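Local coordinates for protein acetyl transferase (Salmonella typhimurium, PDB 1S7K) that probably acetylates the N-terminal amino group of ribosomal protein L7/L12 with acetyl-coenzyme A, as a dimeric member of the GNAT acyltransferase family, at residues Ile62-Gln66 against Arg67-Lys71; Glu105-Gly109 against Gln110-Ser114; Ala146-Arg150 against Asn151-Leu155. One frame throughout, in Å; residues are numbered along the deposited sequence.

Contact 1: Ile62-Gln66 against Arg67-Lys71; sequences ILLHQ and RGYAK
K71 folds back over the ring of H65 at the C-terminal end of helix 55-67, where a Schellman motif turns the chain toward strand 71-77. From CB outward, the lysine meets the ring atom by atom. Its CB stands 3.9 Å from H65 ND1. A bend at chi2 (-68°) then swings the chain over the imidazole, and CD settles above the middle of that ring, 3.4 Å from its centroid and only 6° off the normal, a CH-pi contact. CE passes on toward the H65 backbone, and NZ reaches H65 O at 2.7 Å, so one residue offers the lysine both a flat surface and an acceptor. The ring itself is held from outside: NE2 bonds to E6 OE2, and Y73 meets the ring edge-to-face. ND1 accepts from the backbone N of M72, which leaves the proton on NE2, facing E6, and is consistent with a neutral ring. With both nitrogens engaged, its rotation is fixed.

The turn uses G68, in positive phi, as its pivot. Y69 N gives a straight bond to L64 O (2.9 Å, 162°), while G68 N bonds to H65 O from well above the carbonyl plane; that oxygen therefore accepts from both G68 and K71. L64 CB packs on A70 CB, and L64 CD2 touches Y69 CB. R67 runs alongside L63, extended from CG to NE, and its guanidinium lies against the preceding turn: NH2 donates to L63 O at 2.9 Å and more weakly to Q66 OE1 at 3.4 Å.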
loop_
_atom_site.group_PDB
_atom_site.type_symbol
_atom_site.label_atom_id
_atom_site.label_comp_id
_atom_site.label_asym_id
_atom_site.label_seq_id
_atom_site.Cartn_x
_atom_site.Cartn_y
_atom_site.Cartn_z
ATOM N N ILE A 62 -11.121 10.740 11.564
ATOM C CA ILE A 62 -11.070 10.720 13.036
ATOM C C ILE A 62 -11.209 9.272 13.501
ATOM O O ILE A 62 -10.468 8.839 14.377
ATOM C CB ILE A 62 -12.201 11.653 13.645
ATOM C CG1 ILE A 62 -11.892 13.120 13.291
ATOM C CG2 ILE A 62 -12.306 11.471 15.143
ATOM C CD1 ILE A 62 -12.869 14.132 13.777
ATOM N N LEU A 63 -12.128 8.508 12.902
ATOM C CA LEU A 63 -12.311 7.099 13.274
ATOM C C LEU A 63 -11.039 6.307 13.018
ATOM O O LEU A 63 -10.603 5.558 13.880
ATOM C CB LEU A 63 -13.471 6.459 12.499
ATOM C CG LEU A 63 -14.755 7.235 12.778
ATOM C CD1 LEU A 63 -15.877 6.646 11.940
ATOM C CD2 LEU A 63 -15.088 7.175 14.279
ATOM N N LEU A 64 -10.423 6.462 11.835
ATOM C CA LEU A 64 -9.171 5.755 11.561
ATOM C C LEU A 64 -8.079 6.203 12.563
ATOM O O LEU A 64 -7.244 5.400 13.017
ATOM C CB LEU A 64 -8.684 6.075 10.122
ATOM C CG LEU A 64 -9.649 5.629 9.005
ATOM C CD1 LEU A 64 -9.143 6.016 7.607
ATOM C CD2 LEU A 64 -9.869 4.112 9.163
ATOM N N HIS A 65 -8.085 7.482 12.886
ATOM C CA HIS A 65 -7.078 8.053 13.778
ATOM C C HIS A 65 -7.165 7.397 15.163
ATOM O O HIS A 65 -6.152 7.021 15.740
ATOM C CB HIS A 65 -7.249 9.589 13.806
ATOM C CG HIS A 65 -6.126 10.329 14.485
ATOM N ND1 HIS A 65 -5.480 11.400 13.899
ATOM C CD2 HIS A 65 -5.655 10.263 15.756
ATOM C CE1 HIS A 65 -4.682 11.974 14.787
ATOM N NE2 HIS A 65 -4.772 11.302 15.924
ATOM N N GLN A 66 -8.378 7.181 15.656
ATOM C CA GLN A 66 -8.563 6.570 16.975
ATOM C C GLN A 66 -8.195 5.090 16.957
ATOM O O GLN A 66 -7.875 4.498 17.993
ATOM C CB GLN A 66 -10.026 6.715 17.439
ATOM C CG GLN A 66 -10.574 8.152 17.547
ATOM C CD GLN A 66 -12.100 8.210 17.809
ATOM O OE1 GLN A 66 -12.873 7.368 17.309
ATOM N NE2 GLN A 66 -12.536 9.214 18.585
ATOM N N ARG A 67 -8.230 4.478 15.786
ATOM C CA ARG A 67 -7.917 3.069 15.705
ATOM C C ARG A 67 -6.474 2.793 15.326
ATOM O O ARG A 67 -5.985 1.661 15.427
ATOM C CB ARG A 67 -8.915 2.425 14.748
ATOM C CG ARG A 67 -10.365 2.806 15.142
ATOM C CD ARG A 67 -11.425 2.206 14.245
ATOM N NE ARG A 67 -12.776 2.230 14.841
ATOM C CZ ARG A 67 -13.347 3.294 15.407
ATOM N NH1 ARG A 67 -14.570 3.193 15.913
ATOM N NH2 ARG A 67 -12.692 4.459 15.486
ATOM N N GLY A 68 -5.766 3.858 14.953
ATOM C CA GLY A 68 -4.378 3.712 14.550
ATOM C C GLY A 68 -4.269 3.158 13.140
ATOM O O GLY A 68 -3.256 2.505 12.810
ATOM N N TYR A 69 -5.291 3.405 12.315
ATOM C CA TYR A 69 -5.301 2.919 10.935
ATOM C C TYR A 69 -4.816 3.968 9.967
ATOM O O TYR A 69 -4.526 3.653 8.797
ATOM C CB TYR A 69 -6.693 2.494 10.494
ATOM C CG TYR A 69 -7.148 1.216 11.168
ATOM C CD1 TYR A 69 -8.492 0.898 11.230
ATOM C CD2 TYR A 69 -6.225 0.384 11.831
ATOM C CE1 TYR A 69 -8.933 -0.227 11.962
ATOM C CE2 TYR A 69 -6.649 -0.736 12.567
ATOM C CZ TYR A 69 -8.011 -1.029 12.630
ATOM O OH TYR A 69 -8.484 -2.120 13.390
ATOM N N ALA A 70 -4.714 5.188 10.475
ATOM C CA ALA A 70 -4.279 6.385 9.715
ATOM C C ALA A 70 -4.193 7.499 10.758
ATOM O O ALA A 70 -4.579 7.289 11.898
ATOM C CB ALA A 70 -5.380 6.781 8.649
ATOM N N LYS A 71 -3.673 8.673 10.388
ATOM C CA LYS A 71 -3.674 9.799 11.318
ATOM C C LYS A 71 -3.981 11.017 10.532
ATOM O O LYS A 71 -3.561 11.139 9.360
ATOM C CB LYS A 71 -2.321 10.007 12.008
ATOM C CG LYS A 71 -1.902 8.841 12.961
ATOM C CD LYS A 71 -2.854 8.791 14.244
ATOM C CE LYS A 71 -2.608 7.504 15.091
ATOM N NZ LYS A 71 -3.607 7.598 16.232
#

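Contact 2: Glu105-Gly109 against Gln110-Ser114; sequences ESFQG and QGIMS
The Q110 side chain leaves with CG anti to its own carbonyl carbon (chi1 -60°) and stays extended through chi2, which lays it back across the preceding turn and delivers its amide to the backbone of S106 and Q108. For F107, a similar chi1 of -62° drops the ring on the side where the tip of I112 arrives.

Q110 NE2 spends both hydrogens on main-chain carbonyls. One goes to S106 O at 3.1 Å, nearly straight at 166°, and the other to Q108 O at 3.0 Å. Both acceptors lie in the plane of the amide, but seen from each carbonyl the nitrogen stands above the carbonyl plane, away from the lone-pair directions. Two bonds in its own plane fix the rotation of the amide. At its other end OE1 accepts from a water at 2.6 Å, and the same water also donates a weak bond to S106 O. Q110 CG brushes Q108 O on the way, and the turn between passes through G109, in positive phi.

I112 reaches out with CD1, which meets F107 CD2 at 3.6 Å at the edge of the ring, near its plane, and also touches F107 CB. Beyond the pair, the F107 side chain touches A82 and C77, and I112 touches I75, so both are set against the central sheet. F107 O, close to I112 CD1, is buried here without a polar partner in the model.

G111, also in positive phi, takes the N-cap position of helix 112-127. Q108-G109-Q110-G111-I112-M113 corresponds to the Q/RxxGxG/A motif of GNAT enzymes, with methionine in the last place, the loop that in this family binds the CoA pyrophosphate; G109, G111, I112, M113 and S114 contact CoA in a structure of this protein.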
loop_
_atom_site.group_PDB
_atom_site.type_symbol
_atom_site.label_atom_id
_atom_site.label_comp_id
_atom_site.label_asym_id
_atom_site.label_seq_id
_atom_site.Cartn_x
_atom_site.Cartn_y
_atom_site.Cartn_z
ATOM N N GLU A 105 -2.012 28.065 0.410
ATOM C CA GLU A 105 -1.114 28.823 -0.455
ATOM C C GLU A 105 -0.174 29.819 0.209
ATOM O O GLU A 105 0.941 30.029 -0.253
ATOM C CB GLU A 105 -1.929 29.551 -1.551
ATOM C CG GLU A 105 -2.850 30.667 -1.063
ATOM C CD GLU A 105 -3.927 31.016 -2.104
ATOM O OE1 GLU A 105 -4.688 31.991 -1.933
ATOM O OE2 GLU A 105 -4.017 30.297 -3.104
ATOM N N SER A 106 -0.598 30.449 1.289
ATOM C CA SER A 106 0.266 31.461 1.943
ATOM C C SER A 106 1.269 30.847 2.937
ATOM O O SER A 106 2.046 31.581 3.605
ATOM C CB SER A 106 -0.608 32.485 2.696
ATOM O OG SER A 106 -1.401 31.823 3.658
ATOM N N PHE A 107 1.260 29.522 3.037
ATOM C CA PHE A 107 2.185 28.827 3.967
ATOM C C PHE A 107 3.112 27.806 3.310
ATOM O O PHE A 107 3.627 26.876 3.983
ATOM C CB PHE A 107 1.415 28.103 5.058
ATOM C CG PHE A 107 0.591 29.020 5.934
ATOM C CD1 PHE A 107 -0.720 29.299 5.622
ATOM C CD2 PHE A 107 1.139 29.563 7.088
ATOM C CE1 PHE A 107 -1.505 30.116 6.462
ATOM C CE2 PHE A 107 0.367 30.382 7.926
ATOM C CZ PHE A 107 -0.949 30.653 7.614
ATOM N N GLN A 108 3.337 27.982 2.020
ATOM C CA GLN A 108 4.220 27.107 1.280
ATOM C C GLN A 108 5.642 27.660 1.194
ATOM O O GLN A 108 5.876 28.890 1.326
ATOM C CB GLN A 108 3.668 26.913 -0.135
ATOM C CG GLN A 108 2.284 26.252 -0.147
ATOM C CD GLN A 108 1.736 26.129 -1.568
ATOM O OE1 GLN A 108 2.406 26.506 -2.513
ATOM N NE2 GLN A 108 0.541 25.599 -1.718
ATOM N N GLY A 109 6.584 26.750 0.945
ATOM C CA GLY A 109 7.998 27.069 0.806
ATOM C C GLY A 109 8.676 27.628 2.048
ATOM O O GLY A 109 9.741 28.212 1.934
ATOM N N GLN A 110 8.055 27.498 3.223
ATOM C CA GLN A 110 8.624 28.028 4.452
ATOM C C GLN A 110 9.103 26.976 5.467
ATOM O O GLN A 110 9.289 27.310 6.648
ATOM C CB GLN A 110 7.602 28.939 5.121
ATOM C CG GLN A 110 7.234 30.100 4.182
ATOM C CD GLN A 110 5.843 30.667 4.522
ATOM O OE1 GLN A 110 5.590 31.086 5.642
ATOM N NE2 GLN A 110 4.960 30.635 3.576
ATOM N N GLY A 111 9.271 25.716 5.029
ATOM C CA GLY A 111 9.731 24.666 5.957
ATOM C C GLY A 111 8.758 24.257 7.061
ATOM O O GLY A 111 9.140 23.522 8.028
ATOM N N ILE A 112 7.512 24.709 6.960
ATOM C CA ILE A 112 6.494 24.395 7.978
ATOM C C ILE A 112 6.233 22.877 7.935
ATOM O O ILE A 112 6.077 22.232 8.987
ATOM C CB ILE A 112 5.166 25.138 7.684
ATOM C CG1 ILE A 112 5.388 26.656 7.887
ATOM C CG2 ILE A 112 4.065 24.615 8.590
ATOM C CD1 ILE A 112 4.120 27.605 7.482
ATOM N N MET A 113 6.146 22.318 6.716
ATOM C CA MET A 113 5.926 20.853 6.594
ATOM C C MET A 113 7.186 20.155 7.069
ATOM O O MET A 113 7.106 19.204 7.835
ATOM C CB MET A 113 5.573 20.486 5.150
ATOM C CG MET A 113 5.464 19.010 4.838
ATOM S SD MET A 113 4.475 18.080 5.976
ATOM C CE MET A 113 3.177 18.840 6.036
ATOM N N SER A 114 8.349 20.646 6.679
ATOM C CA SER A 114 9.610 19.966 7.124
ATOM C C SER A 114 9.758 19.934 8.663
ATOM O O SER A 114 10.111 18.892 9.226
ATOM C CB SER A 114 10.817 20.664 6.515
ATOM O OG SER A 114 10.874 20.431 5.103
HETATM O O HOH W 1 4.062 33.116 5.890
#

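Contact 3: Ala146-Arg150 against Asn151-Leu155; sequences AVARR and NHFTL
N151 turns its amide back onto the last turn of helix 142-150, and polar bonds dominate what follows. ND2 donates to V147 O at 2.7 Å, almost straight at 171°, with the oxygen in the plane of the amide. The backbone N of N151 reaches that same V147 O at 3.1 Å, coming in nearly along the C=O axis, so one carbonyl is gripped twice by one residue. A chi1 of -65°, which sets CG beside the backbone N, lets the side chain and main chain share this acceptor. From helix 112-127, Q118 NE2 bonds weakly to OD1.

Two further backbone bonds end the helix: F153 N to A148 O at 3.0 Å, and H152 N to R149 O at 3.3 Å, the latter from well above the carbonyl plane.

Among the rings, H152 carries R150 O over one face, 3.5 Å above its plane and offset toward the rim. F153 points inward: its CB lies 4.2 Å from A148 CB, and its side chain touches L117 and M121 of helix 112-127 and I99 and I135 of the sheet.

With H152 in positive phi (60°) at C-prime, this is a Schellman motif, delivering the chain from helix 142-150 into strand 154-165 beside R150, a CoA-contacting residue of the GNAT domain.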
loop_
_atom_site.group_PDB
_atom_site.type_symbol
_atom_site.label_atom_id
_atom_site.label_comp_id
_atom_site.label_asym_id
_atom_site.label_seq_id
_atom_site.Cartn_x
_atom_site.Cartn_y
_atom_site.Cartn_z
ATOM N N ALA A 146 11.228 17.560 -2.717
ATOM C CA ALA A 146 12.106 18.373 -1.911
ATOM C C ALA A 146 11.877 18.141 -0.398
ATOM O O ALA A 146 12.847 18.111 0.390
ATOM C CB ALA A 146 11.950 19.862 -2.325
ATOM N N VAL A 147 10.616 17.946 0.020
ATOM C CA VAL A 147 10.344 17.664 1.441
ATOM C C VAL A 147 11.055 16.356 1.778
ATOM O O VAL A 147 11.755 16.260 2.770
ATOM C CB VAL A 147 8.793 17.526 1.705
ATOM C CG1 VAL A 147 8.541 17.014 3.090
ATOM C CG2 VAL A 147 8.117 18.938 1.582
ATOM N N ALA A 148 10.888 15.352 0.925
ATOM C CA ALA A 148 11.529 14.083 1.218
ATOM C C ALA A 148 13.038 14.242 1.397
ATOM O O ALA A 148 13.624 13.774 2.401
ATOM C CB ALA A 148 11.190 13.067 0.171
ATOM N N ARG A 149 13.676 14.956 0.488
ATOM C CA ARG A 149 15.131 15.131 0.607
ATOM C C ARG A 149 15.582 15.995 1.768
ATOM O O ARG A 149 16.552 15.663 2.403
ATOM C CB ARG A 149 15.715 15.673 -0.715
ATOM C CG ARG A 149 15.610 14.665 -1.896
ATOM C CD ARG A 149 16.353 15.297 -3.113
ATOM N NE ARG A 149 15.782 16.599 -3.416
ATOM C CZ ARG A 149 14.999 16.843 -4.465
ATOM N NH1 ARG A 149 14.711 15.868 -5.330
ATOM N NH2 ARG A 149 14.478 18.050 -4.625
ATOM N N ARG A 150 14.903 17.101 2.052
ATOM C CA ARG A 150 15.254 17.989 3.162
ATOM C C ARG A 150 15.079 17.305 4.527
ATOM O O ARG A 150 15.663 17.748 5.508
ATOM C CB ARG A 150 14.346 19.225 3.204
ATOM C CG ARG A 150 14.446 20.159 2.039
ATOM C CD ARG A 150 15.502 21.249 2.220
ATOM N NE ARG A 150 15.671 21.880 0.916
ATOM C CZ ARG A 150 16.494 22.875 0.657
ATOM N NH1 ARG A 150 17.248 23.388 1.624
ATOM N NH2 ARG A 150 16.562 23.350 -0.584
ATOM N N ASN A 151 14.247 16.254 4.591
ATOM C CA ASN A 151 14.000 15.602 5.836
ATOM C C ASN A 151 14.682 14.247 5.960
ATOM O O ASN A 151 14.261 13.394 6.711
ATOM C CB ASN A 151 12.500 15.592 6.038
ATOM C CG ASN A 151 11.982 17.034 6.204
ATOM O OD1 ASN A 151 12.015 17.558 7.321
ATOM N ND2 ASN A 151 11.588 17.707 5.077
ATOM N N HIS A 152 15.721 14.119 5.163
ATOM C CA HIS A 152 16.653 12.983 5.153
ATOM C C HIS A 152 16.049 11.639 4.865
ATOM O O HIS A 152 16.426 10.630 5.512
ATOM C CB HIS A 152 17.370 12.955 6.505
ATOM C CG HIS A 152 17.689 14.322 7.029
ATOM N ND1 HIS A 152 18.619 15.149 6.433
ATOM C CD2 HIS A 152 17.120 15.048 8.025
ATOM C CE1 HIS A 152 18.611 16.331 7.033
ATOM N NE2 HIS A 152 17.712 16.295 7.999
ATOM N N PHE A 153 15.073 11.606 3.949
ATOM C CA PHE A 153 14.487 10.327 3.564
ATOM C C PHE A 153 15.418 9.707 2.511
ATOM O O PHE A 153 16.064 10.424 1.734
ATOM C CB PHE A 153 13.093 10.502 2.931
ATOM C CG PHE A 153 11.966 10.738 3.923
ATOM C CD1 PHE A 153 11.910 11.892 4.695
ATOM C CD2 PHE A 153 10.975 9.765 4.111
ATOM C CE1 PHE A 153 10.889 12.075 5.635
ATOM C CE2 PHE A 153 9.951 9.920 5.038
ATOM C CZ PHE A 153 9.901 11.078 5.816
ATOM N N THR A 154 15.463 8.384 2.444
ATOM C CA THR A 154 16.306 7.724 1.453
ATOM C C THR A 154 15.396 7.292 0.327
ATOM O O THR A 154 14.322 6.772 0.612
ATOM C CB THR A 154 16.957 6.465 2.076
ATOM O OG1 THR A 154 17.871 6.890 3.099
ATOM C CG2 THR A 154 17.721 5.682 0.966
ATOM N N LEU A 155 15.771 7.577 -0.931
ATOM C CA LEU A 155 14.957 7.127 -2.073
ATOM C C LEU A 155 15.218 5.615 -2.222
ATOM O O LEU A 155 16.353 5.191 -2.485
ATOM C CB LEU A 155 15.380 7.854 -3.364
ATOM C CG LEU A 155 14.645 7.449 -4.682
ATOM C CD1 LEU A 155 13.183 7.760 -4.597
ATOM C CD2 LEU A 155 15.229 8.210 -5.840
#

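Overall arrangement
Contacts 2 and 3 adjoin, with centres 15 Å apart, and together border the CoA site, CoA itself being absent from this model. They meet where S114 OG lies 2.8 Å from N151 ND2, a probable hydrogen bond, while M113 CG packs 4.1 Å from V147 CG1. The start of helix 112-127 is thereby tied to the end of helix 142-150, which supplies R150. Contact 1 sits on the other side of the chain's centre: its centre is 25 Å from each of the others, its nearest atoms about 11 Å from contact 2 and 14 Å from contact 3. It closes helix 55-67 where strand 71-77 enters the central sheet, the K71 side chain about 11 Å from that of Y101.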